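Local atomic coordinates of cytochrome P450 (Novosphingobium aromaticivorans, PDB entry 3OFT), a protein that carries iron protoporphyrin IX as a member of the cytochrome P450 family (CYP101C1), a single-chain fold of many helices with smaller beta sheets. Residues V81-I85 / P86-D90; T178-Q181 / L182-A185; W191-I194 / E195-A199. All coordinates share one frame; numbering follows the deposited sequence.

Interaction 1: V81-I85 / P86-D90; sequences VMQFI and PLQQD. With HEM (protoporphyrin IX containing Fe), chain D.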
ATOM      1  N   VAL A  81       3.048 -11.271  16.098  1.00 11.78           N
ATOM      2  CA  VAL A  81       1.785 -10.759  16.626  1.00 12.56           C
ATOM      3  C   VAL A  81       0.671 -10.676  15.569  1.00 12.35           C
ATOM      4  O   VAL A  81      -0.461 -11.112  15.797  1.00 11.46           O
ATOM      5  CB  VAL A  81       1.991  -9.418  17.366  1.00 12.64           C
ATOM      6  CG1 VAL A  81       0.650  -8.778  17.751  1.00 14.27           C
ATOM      7  CG2 VAL A  81       2.853  -9.661  18.662  1.00 12.72           C
ATOM      8  N   MET A  82       0.982 -10.075  14.433  1.00 11.04           N
ATOM      9  CA  MET A  82      -0.069  -9.767  13.457  1.00 12.98           C
ATOM     10  C   MET A  82      -0.662 -10.985  12.761  1.00 11.49           C
ATOM     11  O   MET A  82      -1.869 -11.014  12.566  1.00 12.92           O
ATOM     12  CB  MET A  82       0.368  -8.675  12.484  1.00 12.75           C
ATOM     13  CG  MET A  82       0.488  -7.305  13.197  1.00 18.18           C
ATOM     14  SD  MET A  82      -1.103  -6.644  13.762  1.00 26.38           S
ATOM     15  CE  MET A  82      -0.496  -5.114  14.476  1.00 29.33           C
ATOM     16  N   GLN A  83       0.163 -11.976  12.400  1.00 10.48           N
ATOM     17  CA  GLN A  83      -0.336 -13.241  11.831  1.00 10.90           C
ATOM     18  C   GLN A  83      -1.379 -12.983  10.736  1.00  9.46           C
ATOM     19  O   GLN A  83      -2.421 -13.654  10.658  1.00  9.88           O
ATOM     20  CB  GLN A  83      -0.925 -14.148  12.938  1.00 11.07           C
ATOM     21  CG  GLN A  83       0.132 -14.574  13.953  1.00 14.23           C
ATOM     22  CD  GLN A  83       1.013 -15.605  13.330  1.00 20.71           C
ATOM     23  OE1 GLN A  83       0.582 -16.721  13.104  1.00 21.85           O
ATOM     24  NE2 GLN A  83       2.248 -15.221  12.994  1.00 22.56           N
ATOM     25  N   PHE A  84      -1.067 -12.046   9.849  1.00  8.63           N
ATOM     26  CA  PHE A  84      -2.012 -11.664   8.785  1.00  8.43           C
ATOM     27  C   PHE A  84      -2.316 -12.792   7.805  1.00  8.21           C
ATOM     28  O   PHE A  84      -1.434 -13.547   7.387  1.00  6.45           O
ATOM     29  CB  PHE A  84      -1.425 -10.510   7.974  1.00  7.94           C
ATOM     30  CG  PHE A  84      -1.448  -9.199   8.661  1.00 11.03           C
ATOM     31  CD1 PHE A  84      -2.622  -8.682   9.162  1.00  7.76           C
ATOM     32  CD2 PHE A  84      -0.286  -8.429   8.734  1.00 11.45           C
ATOM     33  CE1 PHE A  84      -2.647  -7.432   9.774  1.00  7.64           C
ATOM     34  CE2 PHE A  84      -0.316  -7.173   9.327  1.00 13.28           C
ATOM     35  CZ  PHE A  84      -1.507  -6.676   9.847  1.00  9.81           C
ATOM     36  N   ILE A  85      -3.589 -12.894   7.434  1.00  6.48           N
ATOM     37  CA  ILE A  85      -3.994 -13.841   6.397  1.00  7.90           C
ATOM     38  C   ILE A  85      -4.598 -13.052   5.205  1.00  7.66           C
ATOM     39  O   ILE A  85      -5.501 -12.223   5.394  1.00  8.66           O
ATOM     40  CB  ILE A  85      -5.059 -14.834   6.926  1.00  6.33           C
ATOM     41  CG1 ILE A  85      -4.413 -15.870   7.852  1.00  7.77           C
ATOM     42  CG2 ILE A  85      -5.755 -15.563   5.747  1.00  9.02           C
ATOM     43  CD1 ILE A  85      -5.532 -16.773   8.518  1.00  8.85           C
ATOM     44  N   PRO A  86      -4.132 -13.319   3.972  1.00  8.17           N
ATOM     45  CA  PRO A  86      -3.140 -14.264   3.490  1.00  7.89           C
ATOM     46  C   PRO A  86      -1.686 -13.731   3.516  1.00  7.78           C
ATOM     47  O   PRO A  86      -0.794 -14.473   3.141  1.00  6.88           O
ATOM     48  CB  PRO A  86      -3.586 -14.533   2.044  1.00  9.33           C
ATOM     49  CG  PRO A  86      -4.408 -13.363   1.664  1.00 11.26           C
ATOM     50  CD  PRO A  86      -4.747 -12.564   2.866  1.00  8.32           C
ATOM     51  N   LEU A  87      -1.460 -12.487   3.970  1.00  6.76           N
ATOM     52  CA  LEU A  87      -0.171 -11.790   3.672  1.00  8.30           C
ATOM     53  C   LEU A  87       1.054 -12.584   4.128  1.00  8.37           C
ATOM     54  O   LEU A  87       2.100 -12.572   3.467  1.00  8.49           O
ATOM     55  CB  LEU A  87      -0.133 -10.373   4.282  1.00  7.78           C
ATOM     56  CG  LEU A  87       1.103  -9.486   4.046  1.00  9.46           C
ATOM     57  CD1 LEU A  87       1.279  -9.119   2.537  1.00 10.93           C
ATOM     58  CD2 LEU A  87       0.993  -8.241   4.890  1.00  9.46           C
ATOM     59  N   GLN A  88       0.927 -13.222   5.287  1.00  8.28           N
ATOM     60  CA  GLN A  88       2.070 -13.906   5.911  1.00  9.22           C
ATOM     61  C   GLN A  88       2.108 -15.390   5.681  1.00  9.90           C
ATOM     62  O   GLN A  88       2.949 -16.054   6.281  1.00 11.63           O
ATOM     63  CB  GLN A  88       2.094 -13.633   7.416  1.00  8.54           C
ATOM     64  CG  GLN A  88       2.524 -12.200   7.740  1.00 10.08           C
ATOM     65  CD  GLN A  88       2.521 -11.965   9.242  1.00 11.30           C
ATOM     66  OE1 GLN A  88       3.352 -12.507  10.001  1.00 13.20           O
ATOM     67  NE2 GLN A  88       1.615 -11.170   9.666  1.00  5.11           N
ATOM     68  N   GLN A  89       1.236 -15.929   4.824  1.00  9.37           N
ATOM     69  CA  GLN A  89       1.278 -17.381   4.590  1.00  9.27           C
ATOM     70  C   GLN A  89       2.109 -17.783   3.381  1.00  9.44           C
ATOM     71  O   GLN A  89       2.333 -16.971   2.503  1.00  7.93           O
ATOM     72  CB  GLN A  89      -0.142 -17.908   4.444  1.00  9.19           C
ATOM     73  CG  GLN A  89      -0.994 -17.507   5.660  1.00 10.14           C
ATOM     74  CD  GLN A  89      -2.439 -17.897   5.450  1.00 16.35           C
ATOM     75  OE1 GLN A  89      -3.070 -17.487   4.480  1.00 16.15           O
ATOM     76  NE2 GLN A  89      -2.968 -18.693   6.355  1.00 16.43           N
ATOM     77  N   ASP A  90       2.557 -19.043   3.361  1.00  9.01           N
ATOM     78  CA  ASP A  90       3.291 -19.603   2.231  1.00 10.86           C
ATOM     79  C   ASP A  90       2.556 -20.804   1.641  1.00 10.62           C
ATOM     80  O   ASP A  90       1.708 -21.408   2.313  1.00 10.85           O
ATOM     81  CB  ASP A  90       4.678 -20.078   2.674  1.00 11.79           C
ATOM     82  CG  ASP A  90       5.555 -18.951   3.237  1.00 13.90           C
ATOM     83  OD1 ASP A  90       5.619 -17.832   2.666  1.00 11.50           O
ATOM     84  OD2 ASP A  90       6.249 -19.214   4.261  1.00 15.27           O
TER
HETATM   85  CHA HEM D 417      -0.773  -7.424  -0.833  1.00  2.48           C
HETATM   86  CHB HEM D 417       0.269  -2.890  -2.269  1.00  5.96           C
HETATM   87  CHC HEM D 417      -4.362  -1.666  -1.672  1.00  5.36           C
HETATM   88  CHD HEM D 417      -5.130  -5.776   0.700  1.00  8.21           C
HETATM   89  C1A HEM D 417      -0.125  -6.312  -1.339  1.00  5.58           C
HETATM   90  C2A HEM D 417       1.243  -6.303  -1.802  1.00  5.46           C
HETATM   91  C3A HEM D 417       1.556  -5.077  -2.204  1.00  4.72           C
HETATM   92  C4A HEM D 417       0.386  -4.226  -1.974  1.00  6.21           C
HETATM   93  CMA HEM D 417       2.951  -4.652  -2.727  1.00  5.72           C
HETATM   94  CAA HEM D 417       2.182  -7.542  -1.872  1.00  6.43           C
HETATM   95  CBA HEM D 417       2.780  -7.748  -0.499  1.00  6.68           C
HETATM   96  CGA HEM D 417       3.804  -8.874  -0.480  1.00  6.78           C
HETATM   97  O1A HEM D 417       4.276  -9.228   0.646  1.00  7.91           O
HETATM   98  O2A HEM D 417       4.192  -9.454  -1.542  1.00  8.19           O
HETATM   99  C1B HEM D 417      -0.902  -2.144  -2.252  1.00  5.61           C
HETATM  100  C2B HEM D 417      -1.051  -0.790  -2.721  1.00  4.66           C
HETATM  101  C3B HEM D 417      -2.349  -0.470  -2.549  1.00  5.25           C
HETATM  102  C4B HEM D 417      -3.028  -1.613  -1.971  1.00  5.27           C
HETATM  103  CMB HEM D 417       0.097   0.055  -3.303  1.00  3.95           C
HETATM  104  CAB HEM D 417      -3.121   0.824  -2.821  1.00  8.63           C
HETATM  105  CBB HEM D 417      -2.542   1.950  -3.276  1.00 14.94           C
HETATM  106  C1C HEM D 417      -5.027  -2.637  -0.983  1.00  7.61           C
HETATM  107  C2C HEM D 417      -6.444  -2.661  -0.645  1.00  8.68           C
HETATM  108  C3C HEM D 417      -6.630  -3.817   0.053  1.00 12.06           C
HETATM  109  C4C HEM D 417      -5.393  -4.564   0.073  1.00  7.84           C
HETATM  110  CMC HEM D 417      -7.467  -1.532  -0.990  1.00 10.19           C
HETATM  111  CAC HEM D 417      -7.914  -4.432   0.661  1.00 14.60           C
HETATM  112  CBC HEM D 417      -8.912  -3.690   1.130  1.00 21.62           C
HETATM  113  C1D HEM D 417      -4.071  -6.594   0.483  1.00  6.67           C
HETATM  114  C2D HEM D 417      -3.977  -7.955   0.990  1.00  7.59           C
HETATM  115  C3D HEM D 417      -2.646  -8.467   0.471  1.00  4.94           C
HETATM  116  C4D HEM D 417      -2.031  -7.389  -0.251  1.00  5.27           C
HETATM  117  CMD HEM D 417      -5.050  -8.739   1.826  1.00  5.24           C
HETATM  118  CAD HEM D 417      -2.099  -9.900   0.737  1.00  6.71           C
HETATM  119  CBD HEM D 417      -2.324 -10.685  -0.567  1.00  5.13           C
HETATM  120  CGD HEM D 417      -1.616 -12.029  -0.370  1.00  9.47           C
HETATM  121  O1D HEM D 417      -0.766 -12.189   0.530  1.00  7.95           O
HETATM  122  O2D HEM D 417      -1.846 -12.961  -1.148  1.00 11.02           O
HETATM  123  NA  HEM D 417      -0.633  -5.019  -1.480  1.00  6.44           N
HETATM  124  NB  HEM D 417      -2.138  -2.609  -1.854  1.00  5.60           N
HETATM  125  NC  HEM D 417      -4.442  -3.825  -0.573  1.00  7.35           N
HETATM  126  ND  HEM D 417      -2.906  -6.292  -0.215  1.00  4.72           N
HETATM  127 FE   HEM D 417      -2.553  -4.462  -1.097  1.00  8.33          FE
HETATM  128  O   HOH W   1      -1.898  -3.742   1.086  1.00 12.50           O

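Interaction 2: T178-Q181 / L182-A185; sequences TVEQ and LKQA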
ATOM      1  N   THR A 178       1.735  -0.654  22.010  1.00 36.11           N
ATOM      2  CA  THR A 178       2.590  -1.721  21.464  1.00 32.25           C
ATOM      3  C   THR A 178       1.950  -2.405  20.241  1.00 30.21           C
ATOM      4  O   THR A 178       0.771  -2.162  19.931  1.00 27.71           O
ATOM      5  CB  THR A 178       2.847  -2.792  22.512  1.00 32.68           C
ATOM      6  OG1 THR A 178       1.588  -3.332  22.942  1.00 31.55           O
ATOM      7  CG2 THR A 178       3.642  -2.215  23.720  1.00 31.26           C
ATOM      8  N   VAL A 179       2.707  -3.262  19.554  1.00 27.37           N
ATOM      9  CA  VAL A 179       2.112  -4.009  18.448  1.00 25.53           C
ATOM     10  C   VAL A 179       0.963  -4.883  18.945  1.00 23.95           C
ATOM     11  O   VAL A 179      -0.065  -4.989  18.278  1.00 23.71           O
ATOM     12  CB  VAL A 179       3.130  -4.834  17.621  1.00 25.63           C
ATOM     13  CG1 VAL A 179       3.845  -5.860  18.489  1.00 26.00           C
ATOM     14  CG2 VAL A 179       2.418  -5.540  16.442  1.00 25.30           C
ATOM     15  N   GLU A 180       1.130  -5.514  20.104  1.00 23.05           N
ATOM     16  CA  GLU A 180       0.061  -6.329  20.683  1.00 22.78           C
ATOM     17  C   GLU A 180      -1.196  -5.484  20.979  1.00 22.01           C
ATOM     18  O   GLU A 180      -2.324  -5.921  20.709  1.00 20.48           O
ATOM     19  CB  GLU A 180       0.576  -7.122  21.903  1.00 23.10           C
ATOM     20  CG  GLU A 180      -0.453  -8.045  22.575  1.00 27.41           C
ATOM     21  CD  GLU A 180      -0.909  -9.244  21.724  1.00 30.63           C
ATOM     22  OE1 GLU A 180      -2.125  -9.565  21.752  1.00 31.60           O
ATOM     23  OE2 GLU A 180      -0.068  -9.871  21.042  1.00 30.34           O
ATOM     24  N   GLN A 181      -1.016  -4.255  21.462  1.00 21.36           N
ATOM     25  CA  GLN A 181      -2.186  -3.411  21.762  1.00 22.59           C
ATOM     26  C   GLN A 181      -2.898  -2.951  20.498  1.00 21.73           C
ATOM     27  O   GLN A 181      -4.108  -2.815  20.480  1.00 21.08           O
ATOM     28  CB  GLN A 181      -1.791  -2.199  22.610  1.00 22.57           C
ATOM     29  CG  GLN A 181      -1.398  -2.583  24.036  1.00 25.50           C
ATOM     30  CD  GLN A 181      -0.767  -1.437  24.784  1.00 27.80           C
ATOM     31  OE1 GLN A 181      -0.172  -0.549  24.183  1.00 30.48           O
ATOM     32  NE2 GLN A 181      -0.913  -1.441  26.105  1.00 29.00           N
ATOM     33  N   LEU A 182      -2.123  -2.669  19.456  1.00 21.38           N
ATOM     34  CA  LEU A 182      -2.676  -2.278  18.156  1.00 21.22           C
ATOM     35  C   LEU A 182      -3.455  -3.442  17.525  1.00 21.07           C
ATOM     36  O   LEU A 182      -4.561  -3.254  17.016  1.00 21.85           O
ATOM     37  CB  LEU A 182      -1.562  -1.817  17.228  1.00 21.77           C
ATOM     38  CG  LEU A 182      -1.922  -1.483  15.779  1.00 23.25           C
ATOM     39  CD1 LEU A 182      -3.004  -0.390  15.671  1.00 23.19           C
ATOM     40  CD2 LEU A 182      -0.659  -1.057  15.015  1.00 26.39           C
ATOM     41  N   LYS A 183      -2.876  -4.638  17.566  1.00 19.51           N
ATOM     42  CA  LYS A 183      -3.573  -5.856  17.132  1.00 18.84           C
ATOM     43  C   LYS A 183      -4.874  -6.034  17.905  1.00 18.67           C
ATOM     44  O   LYS A 183      -5.921  -6.311  17.325  1.00 17.94           O
ATOM     45  CB  LYS A 183      -2.682  -7.091  17.320  1.00 19.13           C
ATOM     46  CG  LYS A 183      -3.381  -8.416  16.914  1.00 19.88           C
ATOM     47  CD  LYS A 183      -2.785  -9.639  17.554  1.00 24.41           C
ATOM     48  CE  LYS A 183      -3.837 -10.543  18.121  1.00 26.41           C
ATOM     49  NZ  LYS A 183      -3.787 -10.505  19.630  1.00 29.35           N
ATOM     50  N   GLN A 184      -4.820  -5.872  19.224  1.00 17.91           N
ATOM     51  CA  GLN A 184      -6.021  -6.066  20.032  1.00 17.79           C
ATOM     52  C   GLN A 184      -7.095  -4.980  19.702  1.00 16.87           C
ATOM     53  O   GLN A 184      -8.294  -5.300  19.619  1.00 17.06           O
ATOM     54  CB  GLN A 184      -5.662  -6.083  21.521  1.00 18.23           C
ATOM     55  CG  GLN A 184      -6.874  -6.281  22.476  1.00 20.30           C
ATOM     56  CD  GLN A 184      -7.419  -7.718  22.462  1.00 23.47           C
ATOM     57  OE1 GLN A 184      -8.630  -7.933  22.378  1.00 27.19           O
ATOM     58  NE2 GLN A 184      -6.522  -8.700  22.516  1.00 19.97           N
ATOM     59  N   ALA A 185      -6.649  -3.729  19.535  1.00 15.17           N
ATOM     60  CA  ALA A 185      -7.521  -2.597  19.168  1.00 15.49           C
ATOM     61  C   ALA A 185      -8.181  -2.873  17.822  1.00 14.93           C
ATOM     62  O   ALA A 185      -9.364  -2.653  17.684  1.00 14.26           O
ATOM     63  CB  ALA A 185      -6.741  -1.255  19.096  1.00 15.12           C
TER

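Interaction 3: W191-I194 / E195-A199; sequences WPFI and EKRMA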
ATOM      1  N   TRP A 191     -14.388  -6.891  15.506  1.00 12.68           N
ATOM      2  CA  TRP A 191     -15.209  -8.011  15.984  1.00 14.18           C
ATOM      3  C   TRP A 191     -16.735  -7.848  15.807  1.00 14.44           C
ATOM      4  O   TRP A 191     -17.398  -8.783  15.371  1.00 14.13           O
ATOM      5  CB  TRP A 191     -14.860  -8.500  17.416  1.00 14.19           C
ATOM      6  CG  TRP A 191     -15.763  -9.691  17.735  1.00 15.88           C
ATOM      7  CD1 TRP A 191     -16.814  -9.721  18.629  1.00 18.42           C
ATOM      8  CD2 TRP A 191     -15.768 -10.959  17.068  1.00 15.14           C
ATOM      9  NE1 TRP A 191     -17.442 -10.950  18.567  1.00 17.68           N
ATOM     10  CE2 TRP A 191     -16.814 -11.724  17.626  1.00 16.63           C
ATOM     11  CE3 TRP A 191     -14.968 -11.535  16.063  1.00 17.23           C
ATOM     12  CZ2 TRP A 191     -17.081 -13.016  17.215  1.00 16.75           C
ATOM     13  CZ3 TRP A 191     -15.227 -12.813  15.664  1.00 17.75           C
ATOM     14  CH2 TRP A 191     -16.287 -13.548  16.232  1.00 17.11           C
ATOM     15  N   PRO A 192     -17.303  -6.665  16.131  1.00 15.82           N
ATOM     16  CA  PRO A 192     -18.771  -6.635  15.959  1.00 17.05           C
ATOM     17  C   PRO A 192     -19.221  -6.888  14.505  1.00 16.75           C
ATOM     18  O   PRO A 192     -20.260  -7.531  14.272  1.00 16.73           O
ATOM     19  CB  PRO A 192     -19.168  -5.240  16.445  1.00 17.25           C
ATOM     20  CG  PRO A 192     -18.045  -4.785  17.329  1.00 17.83           C
ATOM     21  CD  PRO A 192     -16.782  -5.450  16.799  1.00 16.55           C
ATOM     22  N   PHE A 193     -18.447  -6.396  13.531  1.00 15.74           N
ATOM     23  CA  PHE A 193     -18.770  -6.621  12.119  1.00 14.42           C
ATOM     24  C   PHE A 193     -18.701  -8.092  11.711  1.00 14.19           C
ATOM     25  O   PHE A 193     -19.573  -8.579  10.982  1.00 13.85           O
ATOM     26  CB  PHE A 193     -17.813  -5.856  11.166  1.00 14.69           C
ATOM     27  CG  PHE A 193     -17.520  -4.429  11.569  1.00 16.12           C
ATOM     28  CD1 PHE A 193     -18.535  -3.568  12.014  1.00 16.48           C
ATOM     29  CD2 PHE A 193     -16.207  -3.933  11.471  1.00 15.71           C
ATOM     30  CE1 PHE A 193     -18.233  -2.239  12.371  1.00 17.79           C
ATOM     31  CE2 PHE A 193     -15.907  -2.585  11.782  1.00 15.70           C
ATOM     32  CZ  PHE A 193     -16.925  -1.747  12.257  1.00 18.29           C
ATOM     33  N   ILE A 194     -17.605  -8.752  12.102  1.00 14.29           N
ATOM     34  CA  ILE A 194     -17.346 -10.168  11.799  1.00 14.56           C
ATOM     35  C   ILE A 194     -18.435 -11.034  12.423  1.00 15.68           C
ATOM     36  O   ILE A 194     -18.988 -11.910  11.760  1.00 15.75           O
ATOM     37  CB  ILE A 194     -15.936 -10.608  12.353  1.00 14.25           C
ATOM     38  CG1 ILE A 194     -14.835  -9.757  11.710  1.00 14.21           C
ATOM     39  CG2 ILE A 194     -15.689 -12.123  12.133  1.00 14.24           C
ATOM     40  CD1 ILE A 194     -13.415  -9.889  12.348  1.00 14.44           C
ATOM     41  N   GLU A 195     -18.732 -10.775  13.695  1.00 17.05           N
ATOM     42  CA  GLU A 195     -19.718 -11.563  14.423  1.00 20.08           C
ATOM     43  C   GLU A 195     -21.034 -11.532  13.660  1.00 20.36           C
ATOM     44  O   GLU A 195     -21.634 -12.576  13.413  1.00 20.91           O
ATOM     45  CB  GLU A 195     -19.889 -11.005  15.833  1.00 20.87           C
ATOM     46  CG  GLU A 195     -20.936 -11.702  16.671  1.00 26.70           C
ATOM     47  CD  GLU A 195     -21.799 -10.683  17.382  1.00 35.26           C
ATOM     48  OE1 GLU A 195     -22.706 -10.098  16.718  1.00 39.04           O
ATOM     49  OE2 GLU A 195     -21.560 -10.453  18.592  1.00 37.42           O
ATOM     50  N   LYS A 196     -21.438 -10.329  13.237  1.00 20.39           N
ATOM     51  CA  LYS A 196     -22.701 -10.131  12.524  1.00 22.31           C
ATOM     52  C   LYS A 196     -22.707 -10.822  11.172  1.00 22.26           C
ATOM     53  O   LYS A 196     -23.692 -11.475  10.826  1.00 23.21           O
ATOM     54  CB  LYS A 196     -23.024  -8.634  12.383  1.00 22.41           C
ATOM     55  CG  LYS A 196     -24.402  -8.318  11.776  1.00 27.75           C
ATOM     56  CD  LYS A 196     -24.658  -6.816  11.668  1.00 33.01           C
ATOM     57  CE  LYS A 196     -24.689  -6.140  13.050  1.00 36.60           C
ATOM     58  NZ  LYS A 196     -24.947  -4.657  12.938  1.00 39.21           N
ATOM     59  N   ARG A 197     -21.625 -10.676  10.413  1.00 21.71           N
ATOM     60  CA  ARG A 197     -21.561 -11.190   9.054  1.00 23.05           C
ATOM     61  C   ARG A 197     -21.325 -12.699   8.952  1.00 23.53           C
ATOM     62  O   ARG A 197     -21.723 -13.322   7.954  1.00 23.75           O
ATOM     63  CB  ARG A 197     -20.580 -10.368   8.198  1.00 23.67           C
ATOM     64  CG  ARG A 197     -21.249  -9.130   7.554  1.00 24.70           C
ATOM     65  CD  ARG A 197     -20.334  -7.880   7.375  1.00 29.16           C
ATOM     66  NE  ARG A 197     -20.422  -7.211   8.653  1.00 34.35           N
ATOM     67  CZ  ARG A 197     -21.000  -6.055   8.953  1.00 29.23           C
ATOM     68  NH1 ARG A 197     -21.504  -5.218   8.067  1.00 30.61           N
ATOM     69  NH2 ARG A 197     -21.024  -5.736  10.221  1.00 29.00           N
ATOM     70  N   MET A 198     -20.719 -13.295   9.976  1.00 23.30           N
ATOM     71  CA  MET A 198     -20.586 -14.749  10.013  1.00 25.19           C
ATOM     72  C   MET A 198     -21.923 -15.420  10.412  1.00 25.92           C
ATOM     73  O   MET A 198     -22.264 -16.492   9.898  1.00 27.30           O
ATOM     74  CB  MET A 198     -19.457 -15.211  10.952  1.00 24.33           C
ATOM     75  CG  MET A 198     -18.041 -14.859  10.493  1.00 26.42           C
ATOM     76  SD  MET A 198     -16.753 -15.596  11.540  1.00 28.38           S
ATOM     77  CE  MET A 198     -17.635 -15.841  13.101  1.00 31.44           C
ATOM     78  N   ALA A 199     -22.676 -14.765  11.286  1.00 27.19           N
ATOM     79  CA  ALA A 199     -24.011 -15.236  11.740  1.00 28.07           C
ATOM     80  C   ALA A 199     -25.097 -15.055  10.685  1.00 28.94           C
ATOM     81  O   ALA A 199     -25.890 -15.970  10.423  1.00 29.13           O
ATOM     82  CB  ALA A 199     -24.417 -14.505  13.015  1.00 28.33           C
TER
HETATM   83  O   HOH W   2     -22.366  -7.522  16.032  1.00 25.65           O

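Interaction 1: V81-I85 / P86-D90
M82, in the last turn of helix 78-82, sets its CB near the end of the Q88 side chain and also 3.6 Å above one face of the F84 ring, offset toward the rim. Q83 leaves the helix with a positive phi of 47°, and its amide plane stands nearly perpendicular to that of Q88; its NE2 bonds back to G79 O. Past this break in the helix, F84 directs its CB toward the following residues. Its carbonyl O accepts Q88 N at 3.2 Å, while its CB rests 3.9 Å from CB of L87, the two side chains running side by side. In P450 terms this corresponds to the passage from the B' helix to the C helix, and it passes along the haem edge on its way. I85 places CG1 beside the backbone N (chi1 -74°), where that atom meets the Q89 amide, 3.5 Å from NE2. A cis peptide then joins I85 to P86, starting a type I turn closed by Q89 N on P86 O. From that turn P86 CG comes within 3.7 Å of the propionate carbon CGD of the haem, and L87 CD1 within 3.5 Å of O1A on the other propionate.

Interaction 2: T178-Q181 / L182-A185
K183 NZ donates to E180 OE1 at 2.9 Å, forming a salt bridge between residues three apart on one side of helix 179-199. The ammonium comes to the syn side of that oxygen, 29° out of the carboxylate plane. Both chains leave the backbone with CG anti to N, run side by side and point the same way. E180 bends at chi2 and K183 at chi3 and chi4, which folds the two ends together. V81 of helix 78-82 packs against both residues.

The same first turn carries a capping box. T178, at the N-cap, takes Q181 N on its OG1 at 3.1 Å, and Q181 returns the bond by accepting T178 N on OE1 at 2.9 Å. Regular backbone bonds follow, L182 N on T178 O at 3.0 Å and K183 N on V179 O at 2.9 Å. L182 packs on L170 of helix 160-171 and F233 of helix 221-252.

T178 OG1 thus gives an acceptor to Q181 N, a first-turn N-H with no earlier carbonyl to bond, and Q181 OE1 one to T178 N. The carboxylate of E180, near this end, would probably be favoured by the helix dipole as well as by its lysine.

Interaction 3: W191-I194 / E195-A199
F193 O is held by three donors, all from R197. The backbone N of R197 makes the usual helical bond to F193 O, at 3.0 Å. The side chain then doubles back and grips the same oxygen side-on, with NE at 2.8 Å and NH2 at a longer 3.3 Å. The oxygen lies almost exactly in the guanidinium plane, at its edge, whereas NE approaches from above the carbonyl plane. Bends at chi2 (147°) and chi3 (-85°) bring the group back along the helix. They also carry NH2 to within 3.3 Å of F193 CB, with the guanidinium and phenyl planes nearly perpendicular.

On another side of the helix, the W191 ring has E195 CB over one face, 3.4 Å above its plane and offset toward the rim. The ring is also met by M198, whose CE comes to 4.1 Å from CH2, and M198 SD lies alongside I194 CG2. A water donates both to P192 O and to E195 OE1, joining backbone to carboxylate across one turn.

Further out, the F193 ring meets Y189 edge-to-face, and I153 and V155 touch it from loops. R197 NH1 makes a weak bond to I153 O, and F206, S207 and D204 pack about the arginine. I194 and M198 face A224 of helix 221-252 and L210 of helix 205-210, and W191 touches V221. The helix is kinked where the nitrogens of P192, which has no N-H, and of F193 make no bond to the turn before.

An arginine folded back onto the carbonyl four residues earlier thus pairs a buried cation with a helix carbonyl, here near the C-terminal end of the long helix 179-199, the G helix of the P450 fold, beside the start of helix 221-252.

How the interactions relate
The three contacts follow one another along the chain. Interaction 1 comes first, where helix 78-82 runs into the loop before helix 91-104; interactions 2 and 3 then lie at the two ends of helix 179-199, their centres about 20 Å apart. Interactions 1 and 2, with centres about 15 Å apart, touch directly: V81 O lies 3.3 Å from K183 CD, and M82 CE 3.5 Å from V179 CG2. Interaction 3 touches neither. Side chains of all three touch helix 221-252. The start of the G helix thus leans on the B' region near the haem, while its other end lies farther from the centre of the chain.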